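Long-range contacts in arginyl-tRNA synthetase, putative (Plasmodium falciparum, PDB 5JLD), which probably catalyses the ATP-dependent attachment of L-arginine to tRNA(Arg), releasing AMP and diphosphate, as a monomeric class I aminoacyl-tRNA synthetase: residues Ser283-Leu288 with Asp328-Tyr333; Cys487-Lys492 with Ser566-Cys571; Met376-Gly381 with Gln455-Asp460; Gln46-Ile51 with Gln90-Val95; Ile119-Ile124 with Leu168-His173. All blocks are in the same frame, centred on the assembly; numbering follows the deposited sequence.

Contact 1. Residues Ser283-Leu288 with Asp328-Tyr333; sequences STVLDL and DVAALY
Thr284 only brushes Tyr333, its methyl CG2 lying 4.4 Å from Tyr333 OH at the exposed border of the contact. Val285 carries most of the packing from its helix. Its CG1 branch stands anti to the backbone N (chi1 175°), and this places Val285 CG1 4.2 Å from Val329 CG1. The other branch sits in the corner between Ala330 and Tyr333. Val285 CG2 is 3.7 Å from Ala330 CB and equally far from Tyr333 CD2. The valine and tyrosine side chains lie alongside, head to tail. One turn on, Leu288 lies roughly square to the tyrosine. Leu288 CD1 reaches Tyr333 CE1 at 3.5 Å, coming in at a slant to the ring. The packing is almost wholly apolar. The two segment axes are nearly perpendicular, at 88°, and pass 9.8 Å apart, so about one turn of each helix meets the other. The small Ala330 lets the backbones close to 6.0 Å between Val285 CA and Ala330 CA. Trp368 meets the Tyr333 ring edge-to-face and also touches Val285. Leu286 and Val329 both rest on Leu315 of strand 313-316, while Leu332 packs against helix 353-364.

Contact 2. Residues Cys487-Lys492 with Ser566-Cys571; sequences CSIFRK and SRLLLC
Phe490 pushes the end of its ring against helix 564-584, between Leu568 and Cys571. Its CG lies anti to the carbonyl carbon (chi1 -73°), and from there the ring reaches across although the first bond of the side chain does not point that way. The leading atom is CZ. Phe490 CZ lies 3.4 Å from Leu568 O, an oblique approach, and 3.6 Å from Cys571 CB. The carbonyl carbon, C, of Cys571 sits at the ring edge, close to the ring plane. Leu568 comes alongside, its side chain running counter to that of the phenylalanine. Leu568 CG is 3.9 Å from Phe490 CE1. The two segments belong to the DALR anticodon-binding domain, an all-helical part of the protein. Their helices run closer to antiparallel than to parallel, at 137°, with the segment axes 10.7 Å apart. Cys571 has a second apolar neighbour besides the ring. Cys571 SG lies 4.1 Å from Ile489 CD1, while Ile489 CG2 is 4.2 Å from Leu568 CD1. Ile489 and Cys571 both also touch Phe549 of helix 536-556, which brings a third helix to this side of the pair. Val497, in the loop that follows helix 476-492, packs on Phe490.

Contact 3. Residues Met376-Gly381 with Gln455-Asp460; sequences MHVGFG and QHRNSD
Gly381 N donates to Arg457 O in the main bond between the two segments. The bond is 2.8 Å long, with an angle of 153° at the hydrogen, and the donor lies in the carbonyl plane. Arg457 O also receives a CA-H...O contact from Phe380 CA at 3.1 Å. Arg457 CG lies between the backbone N and the carbonyl carbon (chi1 52°), and a bend at chi3 lays the chain back along Gly379 and Val378. Arg457 NE gives a weak bond to Gly379 O, 3.1 Å long and bent to 125°. Val378 CG1 lies over one guanidinium face, 3.6 Å from Arg457 NE, and also touches Arg457 CD. The stronger polar partner of the group is Asn532 O, which takes NH1. Strand 374-380 is an outermost strand of the parallel catalytic sheet. The loop that follows helix 436-453 closes over its C-terminal end. A type I turn from His456 to Ser459 shapes this loop. His456 O is satisfied twice, by Ser459 N at 3.0 Å and by Ser459 OG at 3.1 Å. Asn458 N donates to His456 ND1, almost exactly in the ring plane. Asp460 OD1 takes the N-H of Phe382. Ser459 O accepts from Arg153 NH1.

Contact 4. Residues Gln46-Ile51 with Gln90-Val95; sequences QCNNAI and QGFITV
Cys47 and Ile93 form an antiparallel hydrogen-bonded pair. Cys47 N gives to Ile93 O at 2.8 Å, and Ile93 N returns a bond to Cys47 O at 2.9 Å. Gln46 and Thr94 are the neighbouring non-hydrogen-bonded pair. A water continues the link: it donates to Cys47 O and Gly91 O and accepts from Ala50 N. On the side of Gln46, an amide stacks on a ring. The extended Gln46 (chi1 162°, CG anti to the backbone N) carries NE2 3.6 Å above the Phe92 plane, with the two planes 10° apart. Asn48 OD1 takes the in-plane N-H of Gln46 NE2 at 2.8 Å on a lone pair. Ile51 packs on the 90-91 turn, with Ile51 CG1 3.2 Å from Gln90 O. Between side chains, Ile51 CD1 meets the ring edge 4.2 Å from Phe92 CD2. Cys47 and Ile93 face Phe18 of helix 10-25. The backbone bonds and the water thus set the register and the chain's exit from the strand, while the Asn48-held amide covers Phe92.

Contact 5. Residues Ile119-Ile124 with Leu168-His173; sequences ININDI and LKINTH
Ile119 and Leu168 share a water that ties the backbones together in an otherwise apolar contact. The water donates to Ile119 O at 3.0 Å and to Leu168 O at 2.6 Å, and it accepts from Ile121 N at 2.9 Å. Three backbone groups from two loops are satisfied by this one molecule. The side chains that meet across the contact are all aliphatic. Leu168 is central. Its CG stands anti to the carbonyl carbon (chi1 -63°), turned toward the 119-124 loop. Leu168 CD2 packs mainly on Ile119, 3.6 Å from Ile119 CG2, and Leu168 CD1 meets Ile124 CD1 tip to tip at 3.9 Å. Ile121 lies athwart Ile170, with Ile121 CD1 3.6 Å from Ile170 CD1. The turn that presents these isoleucines is fixed locally. Asn120 OD1 accepts from Asn122 N in an Asx turn that leads into the short 3-10 segment 121-123. Ile119 and Ile124 also pack on Phe526 of helix 522-532. On the other segment, Lys169, with its positive phi, is the C-prime residue of a Schellman motif that ends helix 149-167. The chain then enters strand 171-176, beside the parallel strand 133-137. Residues 168-173 thus belong to a beta-alpha-beta crossover, against which the 119-124 loop packs, in the Rossmann-type nucleotide-binding fold of class I synthetases.

Contact 5 is buried; contacts 1 to 4 are only partly so, with exposed residues at contacts 1, 3 and 4. Contacts 3 and 5 lie nearest the centre of the chain, and both reach the parallel sheet of the catalytic domain, at strands 374-380 and 171-176. Helix 149-167 neighbours both. Contact 1 belongs to the same catalytic domain but lies farther out. Contacts 2 and 4 sit in the anticodon-binding and N-terminal domains. The helix pairs of contacts 1 and 2 are held by side-chain packing. Contact 4 uses strand pairing, contact 3 a loop bonded to a strand end, and contact 5 aliphatic packing. Contacts 4 and 5 each add a bridging water.

Contact 1. Residues Ser283-Leu288 with Asp328-Tyr333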
# COMPACT_ATOMS: atom_id res chain seq x y z
N SER A 283 -29.86 -7.18 12.65
CA SER A 283 -30.69 -7.05 13.85
C SER A 283 -29.84 -7.42 15.08
O SER A 283 -29.84 -6.70 16.08
CB SER A 283 -31.95 -7.91 13.76
OG SER A 283 -32.95 -7.23 13.02
N THR A 284 -29.05 -8.48 14.94
CA THR A 284 -28.12 -8.86 15.99
C THR A 284 -27.22 -7.65 16.32
O THR A 284 -27.13 -7.22 17.49
CB THR A 284 -27.27 -10.09 15.58
OG1 THR A 284 -28.07 -11.27 15.66
CG2 THR A 284 -26.05 -10.26 16.49
N VAL A 285 -26.66 -7.03 15.29
CA VAL A 285 -25.71 -5.96 15.57
C VAL A 285 -26.46 -4.84 16.27
O VAL A 285 -25.99 -4.31 17.29
CB VAL A 285 -24.99 -5.44 14.29
CG1 VAL A 285 -24.09 -4.24 14.63
CG2 VAL A 285 -24.13 -6.54 13.69
N LEU A 286 -27.70 -4.58 15.82
CA LEU A 286 -28.38 -3.42 16.38
C LEU A 286 -28.75 -3.76 17.80
O LEU A 286 -28.63 -2.91 18.70
CB LEU A 286 -29.59 -3.02 15.56
CG LEU A 286 -29.27 -2.29 14.25
CD1 LEU A 286 -30.52 -1.70 13.67
CD2 LEU A 286 -28.21 -1.19 14.45
N ASP A 287 -29.09 -5.04 18.01
CA ASP A 287 -29.50 -5.50 19.34
C ASP A 287 -28.34 -5.22 20.26
O ASP A 287 -28.52 -4.60 21.32
CB ASP A 287 -29.89 -6.98 19.34
CG ASP A 287 -31.29 -7.21 18.80
OD1 ASP A 287 -32.09 -6.24 18.80
OD2 ASP A 287 -31.60 -8.34 18.37
N LEU A 288 -27.13 -5.56 19.79
CA LEU A 288 -25.96 -5.40 20.64
C LEU A 288 -25.82 -3.93 21.00
O LEU A 288 -25.70 -3.58 22.18
CB LEU A 288 -24.69 -5.93 19.95
CG LEU A 288 -24.62 -7.47 19.99
CD1 LEU A 288 -23.43 -7.97 19.19
CD2 LEU A 288 -24.58 -8.01 21.42
N ASP A 328 -21.98 -0.64 7.56
CA ASP A 328 -20.53 -0.45 7.82
C ASP A 328 -20.19 -0.89 9.26
O ASP A 328 -19.20 -1.61 9.51
CB ASP A 328 -20.12 1.00 7.60
CG ASP A 328 -20.13 1.39 6.13
OD1 ASP A 328 -20.00 0.50 5.26
OD2 ASP A 328 -20.23 2.59 5.84
N VAL A 329 -21.07 -0.50 10.18
CA VAL A 329 -20.93 -0.87 11.58
C VAL A 329 -20.96 -2.40 11.73
O VAL A 329 -20.12 -2.96 12.43
CB VAL A 329 -22.03 -0.20 12.44
CG1 VAL A 329 -21.94 -0.67 13.89
CG2 VAL A 329 -21.90 1.33 12.36
N ALA A 330 -21.91 -3.06 11.06
CA ALA A 330 -22.00 -4.51 11.12
C ALA A 330 -20.76 -5.16 10.53
O ALA A 330 -20.27 -6.15 11.07
CB ALA A 330 -23.28 -5.04 10.38
N ALA A 331 -20.27 -4.63 9.42
CA ALA A 331 -19.08 -5.23 8.81
C ALA A 331 -17.91 -5.15 9.78
O ALA A 331 -17.16 -6.12 9.93
CB ALA A 331 -18.74 -4.57 7.48
N LEU A 332 -17.75 -4.01 10.46
CA LEU A 332 -16.60 -3.92 11.38
C LEU A 332 -16.81 -4.85 12.59
O LEU A 332 -15.86 -5.50 13.05
CB LEU A 332 -16.36 -2.48 11.84
CG LEU A 332 -15.03 -2.16 12.52
CD1 LEU A 332 -13.83 -2.90 11.89
CD2 LEU A 332 -14.79 -0.66 12.44
N TYR A 333 -18.05 -4.92 13.09
CA TYR A 333 -18.42 -5.93 14.10
C TYR A 333 -17.98 -7.34 13.70
O TYR A 333 -17.38 -8.08 14.49
CB TYR A 333 -19.94 -5.94 14.33
CG TYR A 333 -20.43 -7.21 15.00
CD1 TYR A 333 -20.36 -7.37 16.38
CD2 TYR A 333 -20.91 -8.28 14.24
CE1 TYR A 333 -20.78 -8.55 16.99
CE2 TYR A 333 -21.33 -9.45 14.84
CZ TYR A 333 -21.27 -9.58 16.21
OH TYR A 333 -21.68 -10.74 16.79

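Contact 2. Residues Cys487-Lys492 with Ser566-Cys571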
# COMPACT_ATOMS: atom_id res chain seq x y z
N CYS A 487 19.40 -6.85 -15.81
CA CYS A 487 19.44 -8.28 -16.20
C CYS A 487 20.39 -8.53 -17.39
O CYS A 487 21.07 -9.58 -17.48
CB CYS A 487 18.03 -8.78 -16.54
SG CYS A 487 16.85 -8.78 -15.13
N SER A 488 20.41 -7.57 -18.30
CA SER A 488 21.30 -7.60 -19.45
C SER A 488 22.75 -7.73 -19.00
O SER A 488 23.53 -8.48 -19.59
CB SER A 488 21.10 -6.34 -20.30
OG SER A 488 22.29 -5.94 -20.94
N ILE A 489 23.12 -7.00 -17.94
CA ILE A 489 24.48 -7.18 -17.39
C ILE A 489 24.81 -8.65 -17.10
O ILE A 489 25.86 -9.15 -17.50
CB ILE A 489 24.68 -6.38 -16.10
CG1 ILE A 489 24.43 -4.90 -16.35
CG2 ILE A 489 26.11 -6.60 -15.56
CD1 ILE A 489 24.35 -4.08 -15.08
N PHE A 490 23.91 -9.34 -16.42
CA PHE A 490 24.16 -10.74 -16.09
C PHE A 490 24.14 -11.65 -17.30
O PHE A 490 24.89 -12.63 -17.36
CB PHE A 490 23.17 -11.24 -15.05
CG PHE A 490 23.43 -10.68 -13.70
CD1 PHE A 490 24.36 -11.28 -12.86
CD2 PHE A 490 22.80 -9.52 -13.27
CE1 PHE A 490 24.62 -10.76 -11.62
CE2 PHE A 490 23.06 -9.00 -12.04
CZ PHE A 490 23.98 -9.62 -11.21
N ARG A 491 23.30 -11.34 -18.28
CA ARG A 491 23.34 -12.11 -19.52
C ARG A 491 24.68 -11.94 -20.24
O ARG A 491 25.17 -12.89 -20.85
CB ARG A 491 22.20 -11.72 -20.46
CG ARG A 491 20.81 -11.98 -19.86
CD ARG A 491 19.69 -11.82 -20.88
NE ARG A 491 19.69 -10.51 -21.53
CZ ARG A 491 18.81 -9.55 -21.25
NH1 ARG A 491 17.89 -9.75 -20.31
NH2 ARG A 491 18.87 -8.39 -21.88
N LYS A 492 25.28 -10.75 -20.15
CA LYS A 492 26.48 -10.43 -20.95
C LYS A 492 27.83 -10.66 -20.26
O LYS A 492 28.87 -10.57 -20.91
CB LYS A 492 26.42 -8.98 -21.44
CG LYS A 492 25.64 -8.78 -22.74
CD LYS A 492 25.75 -7.35 -23.29
CE LYS A 492 25.03 -6.34 -22.40
NZ LYS A 492 25.03 -4.96 -22.98
N SER A 566 32.85 -8.39 -6.85
CA SER A 566 32.07 -7.62 -5.88
C SER A 566 31.03 -6.72 -6.57
O SER A 566 29.88 -6.65 -6.14
CB SER A 566 32.97 -6.76 -5.00
OG SER A 566 32.19 -5.97 -4.11
N ARG A 567 31.43 -6.03 -7.64
CA ARG A 567 30.47 -5.21 -8.38
C ARG A 567 29.31 -6.06 -8.93
O ARG A 567 28.17 -5.64 -8.89
CB ARG A 567 31.15 -4.46 -9.52
CG ARG A 567 32.08 -3.34 -9.02
CD ARG A 567 32.39 -2.31 -10.07
NE ARG A 567 33.30 -2.80 -11.11
CZ ARG A 567 34.62 -2.96 -10.97
NH1 ARG A 567 35.24 -2.69 -9.83
NH2 ARG A 567 35.32 -3.41 -12.00
N LEU A 568 29.62 -7.24 -9.45
CA LEU A 568 28.60 -8.12 -9.99
C LEU A 568 27.62 -8.54 -8.89
O LEU A 568 26.41 -8.59 -9.10
CB LEU A 568 29.24 -9.35 -10.63
CG LEU A 568 28.43 -9.96 -11.78
CD1 LEU A 568 28.39 -8.99 -12.96
CD2 LEU A 568 29.01 -11.30 -12.19
N LEU A 569 28.17 -8.84 -7.72
CA LEU A 569 27.38 -9.16 -6.54
C LEU A 569 26.43 -8.01 -6.20
O LEU A 569 25.23 -8.23 -5.92
CB LEU A 569 28.30 -9.47 -5.36
CG LEU A 569 28.02 -10.74 -4.56
CD1 LEU A 569 27.75 -11.92 -5.48
CD2 LEU A 569 29.18 -11.04 -3.63
N LEU A 570 26.96 -6.79 -6.24
CA LEU A 570 26.12 -5.61 -6.01
C LEU A 570 24.99 -5.54 -7.04
O LEU A 570 23.86 -5.17 -6.72
CB LEU A 570 26.95 -4.32 -6.07
CG LEU A 570 27.28 -3.71 -4.71
CD1 LEU A 570 28.26 -2.56 -4.85
CD2 LEU A 570 26.00 -3.26 -4.01
N CYS A 571 25.33 -5.86 -8.29
CA CYS A 571 24.35 -5.88 -9.35
C CYS A 571 23.23 -6.90 -9.04
O CYS A 571 22.06 -6.63 -9.27
CB CYS A 571 25.02 -6.20 -10.69
SG CYS A 571 26.03 -4.87 -11.39

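Contact 3. Residues Met376-Gly381 with Gln455-Asp460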
# COMPACT_ATOMS: atom_id res chain seq x y z
N MET A 376 -7.68 1.85 10.36
CA MET A 376 -7.03 2.83 9.53
C MET A 376 -7.90 3.19 8.35
O MET A 376 -8.46 2.33 7.67
CB MET A 376 -5.68 2.32 9.03
CG MET A 376 -4.85 1.54 10.06
SD MET A 376 -3.15 1.20 9.51
CE MET A 376 -2.44 2.83 9.64
N HIS A 377 -8.00 4.48 8.10
CA HIS A 377 -8.56 4.94 6.86
C HIS A 377 -7.43 5.37 5.94
O HIS A 377 -6.61 6.20 6.33
CB HIS A 377 -9.53 6.09 7.10
CG HIS A 377 -10.17 6.59 5.85
ND1 HIS A 377 -9.72 7.71 5.18
CD2 HIS A 377 -11.21 6.12 5.13
CE1 HIS A 377 -10.46 7.91 4.11
NE2 HIS A 377 -11.38 6.96 4.05
N VAL A 378 -7.38 4.80 4.74
CA VAL A 378 -6.42 5.16 3.71
C VAL A 378 -7.16 5.87 2.57
O VAL A 378 -7.77 5.22 1.70
CB VAL A 378 -5.67 3.91 3.15
CG1 VAL A 378 -4.77 4.30 1.99
CG2 VAL A 378 -4.88 3.19 4.24
N GLY A 379 -7.09 7.20 2.57
CA GLY A 379 -7.84 8.01 1.64
C GLY A 379 -7.10 8.24 0.34
O GLY A 379 -5.87 8.25 0.33
N PHE A 380 -7.83 8.43 -0.76
CA PHE A 380 -7.15 8.85 -1.99
C PHE A 380 -7.92 9.97 -2.68
O PHE A 380 -9.13 10.11 -2.51
CB PHE A 380 -6.95 7.68 -2.96
CG PHE A 380 -8.22 6.97 -3.35
CD1 PHE A 380 -9.08 7.51 -4.31
CD2 PHE A 380 -8.57 5.76 -2.75
CE1 PHE A 380 -10.26 6.86 -4.66
CE2 PHE A 380 -9.75 5.11 -3.11
CZ PHE A 380 -10.60 5.67 -4.06
N GLY A 381 -7.21 10.77 -3.48
CA GLY A 381 -7.81 11.87 -4.21
C GLY A 381 -8.40 11.49 -5.56
O GLY A 381 -8.39 10.33 -5.96
N GLN A 455 2.26 8.89 -6.81
CA GLN A 455 1.59 10.09 -6.28
C GLN A 455 1.29 9.90 -4.80
O GLN A 455 0.93 8.80 -4.39
CB GLN A 455 0.28 10.38 -7.02
CG GLN A 455 0.25 9.98 -8.50
CD GLN A 455 0.94 11.00 -9.39
OE1 GLN A 455 1.17 12.13 -8.99
NE2 GLN A 455 1.25 10.59 -10.62
N HIS A 456 1.40 10.97 -4.01
CA HIS A 456 0.80 10.95 -2.68
C HIS A 456 -0.68 10.55 -2.86
O HIS A 456 -1.37 11.12 -3.71
CB HIS A 456 0.92 12.31 -1.99
CG HIS A 456 0.60 12.30 -0.52
ND1 HIS A 456 -0.64 11.95 -0.03
CD2 HIS A 456 1.36 12.62 0.55
CE1 HIS A 456 -0.63 12.05 1.29
NE2 HIS A 456 0.57 12.45 1.67
N ARG A 457 -1.14 9.55 -2.11
CA ARG A 457 -2.47 8.99 -2.33
C ARG A 457 -3.53 10.07 -2.17
O ARG A 457 -4.51 10.11 -2.91
CB ARG A 457 -2.74 7.81 -1.38
CG ARG A 457 -2.47 8.15 0.08
CD ARG A 457 -2.92 7.07 1.04
NE ARG A 457 -3.51 7.64 2.25
CZ ARG A 457 -3.09 7.38 3.49
NH1 ARG A 457 -2.10 6.53 3.68
NH2 ARG A 457 -3.69 7.95 4.53
N ASN A 458 -3.30 11.00 -1.24
CA ASN A 458 -4.27 12.04 -0.94
C ASN A 458 -4.32 13.15 -1.97
O ASN A 458 -5.13 14.07 -1.85
CB ASN A 458 -4.00 12.66 0.43
CG ASN A 458 -4.42 11.75 1.57
OD1 ASN A 458 -5.44 11.06 1.50
ND2 ASN A 458 -3.63 11.74 2.64
N SER A 459 -3.47 13.08 -2.99
CA SER A 459 -3.41 14.14 -3.98
C SER A 459 -4.20 13.78 -5.23
O SER A 459 -4.37 12.61 -5.57
CB SER A 459 -1.95 14.46 -4.35
OG SER A 459 -1.50 13.65 -5.42
N ASP A 460 -4.69 14.81 -5.91
CA ASP A 460 -5.33 14.62 -7.20
C ASP A 460 -4.25 14.65 -8.27
O ASP A 460 -3.16 15.19 -8.04
CB ASP A 460 -6.39 15.70 -7.44
CG ASP A 460 -7.42 15.80 -6.30
OD1 ASP A 460 -7.81 14.75 -5.73
OD2 ASP A 460 -7.85 16.92 -5.99

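Contact 4. Residues Gln46-Ile51 with Gln90-Val95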
# COMPACT_ATOMS: atom_id res chain seq x y z
N GLN A 46 20.36 11.12 11.13
CA GLN A 46 20.41 12.34 11.88
C GLN A 46 19.41 12.33 13.04
O GLN A 46 18.33 11.76 12.92
CB GLN A 46 20.11 13.50 10.95
CG GLN A 46 19.71 14.79 11.62
CD GLN A 46 19.64 15.90 10.61
OE1 GLN A 46 20.27 15.81 9.55
NE2 GLN A 46 18.86 16.94 10.90
N CYS A 47 19.79 12.94 14.16
CA CYS A 47 18.92 13.03 15.32
C CYS A 47 18.92 14.46 15.83
O CYS A 47 19.98 15.07 16.00
CB CYS A 47 19.37 12.07 16.42
SG CYS A 47 18.53 12.35 18.00
N ASN A 48 17.73 14.99 16.07
CA ASN A 48 17.56 16.41 16.35
C ASN A 48 17.22 16.74 17.79
O ASN A 48 17.01 17.92 18.13
CB ASN A 48 16.48 16.99 15.42
CG ASN A 48 17.04 17.37 14.05
OD1 ASN A 48 17.59 16.53 13.34
ND2 ASN A 48 16.92 18.63 13.70
N ASN A 49 17.23 15.72 18.66
CA ASN A 49 16.67 15.87 20.01
C ASN A 49 17.39 16.87 20.90
O ASN A 49 16.78 17.43 21.81
CB ASN A 49 16.61 14.52 20.71
CG ASN A 49 15.48 13.65 20.19
OD1 ASN A 49 15.62 13.00 19.16
ND2 ASN A 49 14.34 13.67 20.88
N ALA A 50 18.67 17.12 20.62
CA ALA A 50 19.41 18.10 21.40
C ALA A 50 18.76 19.47 21.31
O ALA A 50 18.79 20.24 22.26
CB ALA A 50 20.87 18.19 20.93
N ILE A 51 18.15 19.77 20.17
CA ILE A 51 17.56 21.09 19.95
C ILE A 51 16.35 21.26 20.87
O ILE A 51 16.22 22.25 21.59
CB ILE A 51 17.21 21.29 18.47
CG1 ILE A 51 18.50 21.27 17.65
CG2 ILE A 51 16.45 22.62 18.26
CD1 ILE A 51 18.31 21.28 16.15
N GLN A 90 23.42 24.14 14.91
CA GLN A 90 22.02 24.12 15.31
C GLN A 90 21.83 23.11 16.43
O GLN A 90 20.95 23.24 17.28
CB GLN A 90 21.10 23.79 14.13
CG GLN A 90 21.20 24.78 12.96
CD GLN A 90 22.09 24.28 11.84
OE1 GLN A 90 23.04 23.51 12.07
NE2 GLN A 90 21.79 24.70 10.61
N GLY A 91 22.66 22.07 16.42
CA GLY A 91 22.64 21.11 17.49
C GLY A 91 22.14 19.74 17.10
O GLY A 91 22.14 18.83 17.93
N PHE A 92 21.69 19.57 15.86
CA PHE A 92 21.38 18.20 15.46
C PHE A 92 22.68 17.41 15.25
O PHE A 92 23.78 17.98 15.18
CB PHE A 92 20.50 18.15 14.22
CG PHE A 92 21.02 18.93 13.05
CD1 PHE A 92 22.03 18.41 12.25
CD2 PHE A 92 20.48 20.16 12.73
CE1 PHE A 92 22.49 19.13 11.15
CE2 PHE A 92 20.92 20.88 11.63
CZ PHE A 92 21.94 20.36 10.84
N ILE A 93 22.55 16.09 15.19
CA ILE A 93 23.67 15.17 15.13
C ILE A 93 23.54 14.27 13.91
O ILE A 93 22.50 13.68 13.69
CB ILE A 93 23.75 14.30 16.41
CG1 ILE A 93 24.01 15.15 17.65
CG2 ILE A 93 24.77 13.20 16.26
CD1 ILE A 93 23.69 14.43 18.96
N THR A 94 24.59 14.15 13.12
CA THR A 94 24.56 13.29 11.95
C THR A 94 25.52 12.13 12.12
O THR A 94 26.57 12.25 12.77
CB THR A 94 24.92 14.05 10.65
OG1 THR A 94 26.22 14.63 10.78
CG2 THR A 94 23.89 15.15 10.34
N VAL A 95 25.16 11.00 11.53
CA VAL A 95 26.01 9.82 11.55
C VAL A 95 26.10 9.22 10.15
O VAL A 95 25.17 9.35 9.32
CB VAL A 95 25.49 8.73 12.52
CG1 VAL A 95 25.53 9.23 13.95
CG2 VAL A 95 24.07 8.27 12.13
O HOH W 1 20.43 16.30 18.53

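Contact 5. Residues Ile119-Ile124 with Leu168-His173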
# COMPACT_ATOMS: atom_id res chain seq x y z
N ILE A 119 12.09 -9.78 5.82
CA ILE A 119 11.91 -8.81 6.89
C ILE A 119 10.94 -9.36 7.91
O ILE A 119 9.78 -9.61 7.61
CB ILE A 119 11.38 -7.45 6.36
CG1 ILE A 119 12.42 -6.73 5.52
CG2 ILE A 119 10.91 -6.54 7.52
CD1 ILE A 119 11.85 -5.42 4.89
N ASN A 120 11.42 -9.56 9.13
CA ASN A 120 10.54 -9.96 10.20
C ASN A 120 9.77 -8.78 10.74
O ASN A 120 10.37 -7.81 11.22
CB ASN A 120 11.32 -10.62 11.32
CG ASN A 120 10.41 -11.38 12.26
OD1 ASN A 120 9.58 -10.78 12.94
ND2 ASN A 120 10.55 -12.71 12.28
N ILE A 121 8.45 -8.85 10.70
CA ILE A 121 7.63 -7.72 11.14
C ILE A 121 7.88 -7.31 12.61
O ILE A 121 7.71 -6.14 12.97
CB ILE A 121 6.13 -8.02 10.93
CG1 ILE A 121 5.29 -6.74 11.08
CG2 ILE A 121 5.65 -9.16 11.86
CD1 ILE A 121 3.85 -6.86 10.53
N ASN A 122 8.28 -8.27 13.45
CA ASN A 122 8.63 -7.98 14.84
C ASN A 122 9.70 -6.87 14.94
O ASN A 122 9.71 -6.07 15.89
CB ASN A 122 9.13 -9.26 15.54
CG ASN A 122 8.00 -10.28 15.79
OD1 ASN A 122 6.83 -9.92 15.91
ND2 ASN A 122 8.36 -11.57 15.84
N ASP A 123 10.56 -6.79 13.94
CA ASP A 123 11.65 -5.82 13.95
C ASP A 123 11.25 -4.46 13.40
O ASP A 123 12.05 -3.52 13.45
CB ASP A 123 12.84 -6.35 13.14
CG ASP A 123 13.42 -7.61 13.72
OD1 ASP A 123 13.49 -7.71 14.96
OD2 ASP A 123 13.80 -8.50 12.93
N ILE A 124 10.03 -4.32 12.86
CA ILE A 124 9.66 -3.00 12.34
C ILE A 124 8.44 -2.42 13.03
O ILE A 124 7.78 -1.52 12.52
CB ILE A 124 9.42 -3.03 10.83
CG1 ILE A 124 8.38 -4.10 10.46
CG2 ILE A 124 10.73 -3.25 10.07
CD1 ILE A 124 7.91 -3.97 9.02
N LEU A 168 5.51 -9.45 4.29
CA LEU A 168 5.77 -9.59 5.73
C LEU A 168 5.13 -10.86 6.35
O LEU A 168 5.09 -11.00 7.57
CB LEU A 168 5.28 -8.33 6.46
CG LEU A 168 6.04 -7.06 6.03
CD1 LEU A 168 5.47 -5.77 6.60
CD2 LEU A 168 7.51 -7.22 6.41
N LYS A 169 4.64 -11.76 5.51
CA LYS A 169 4.08 -13.05 5.95
C LYS A 169 2.91 -12.88 6.92
O LYS A 169 2.73 -13.68 7.84
CB LYS A 169 5.18 -13.92 6.59
CG LYS A 169 6.38 -14.13 5.68
CD LYS A 169 7.30 -15.23 6.20
CE LYS A 169 8.58 -15.31 5.38
NZ LYS A 169 8.31 -15.74 3.97
N ILE A 170 2.14 -11.83 6.72
CA ILE A 170 0.98 -11.58 7.56
C ILE A 170 -0.25 -12.27 6.96
O ILE A 170 -0.41 -12.29 5.74
CB ILE A 170 0.73 -10.08 7.72
CG1 ILE A 170 1.97 -9.41 8.35
CG2 ILE A 170 -0.49 -9.82 8.56
CD1 ILE A 170 2.33 -10.00 9.71
N ASN A 171 -1.08 -12.86 7.81
CA ASN A 171 -2.37 -13.39 7.40
C ASN A 171 -3.26 -12.22 6.93
O ASN A 171 -3.73 -11.40 7.72
CB ASN A 171 -3.04 -14.17 8.54
CG ASN A 171 -4.37 -14.82 8.12
OD1 ASN A 171 -4.48 -15.37 7.01
ND2 ASN A 171 -5.37 -14.75 8.99
N THR A 172 -3.47 -12.14 5.63
CA THR A 172 -4.07 -10.92 5.07
C THR A 172 -5.38 -11.20 4.35
O THR A 172 -5.41 -12.04 3.44
CB THR A 172 -3.07 -10.25 4.10
OG1 THR A 172 -1.82 -10.13 4.77
CG2 THR A 172 -3.55 -8.88 3.69
N HIS A 173 -6.46 -10.54 4.76
CA HIS A 173 -7.77 -10.75 4.12
C HIS A 173 -7.98 -9.69 3.05
O HIS A 173 -8.10 -8.50 3.36
CB HIS A 173 -8.93 -10.68 5.13
CG HIS A 173 -8.87 -11.69 6.23
ND1 HIS A 173 -9.45 -12.94 6.14
CD2 HIS A 173 -8.33 -11.63 7.47
CE1 HIS A 173 -9.25 -13.61 7.26
NE2 HIS A 173 -8.58 -12.83 8.09
O HOH W 2 7.36 -10.88 8.92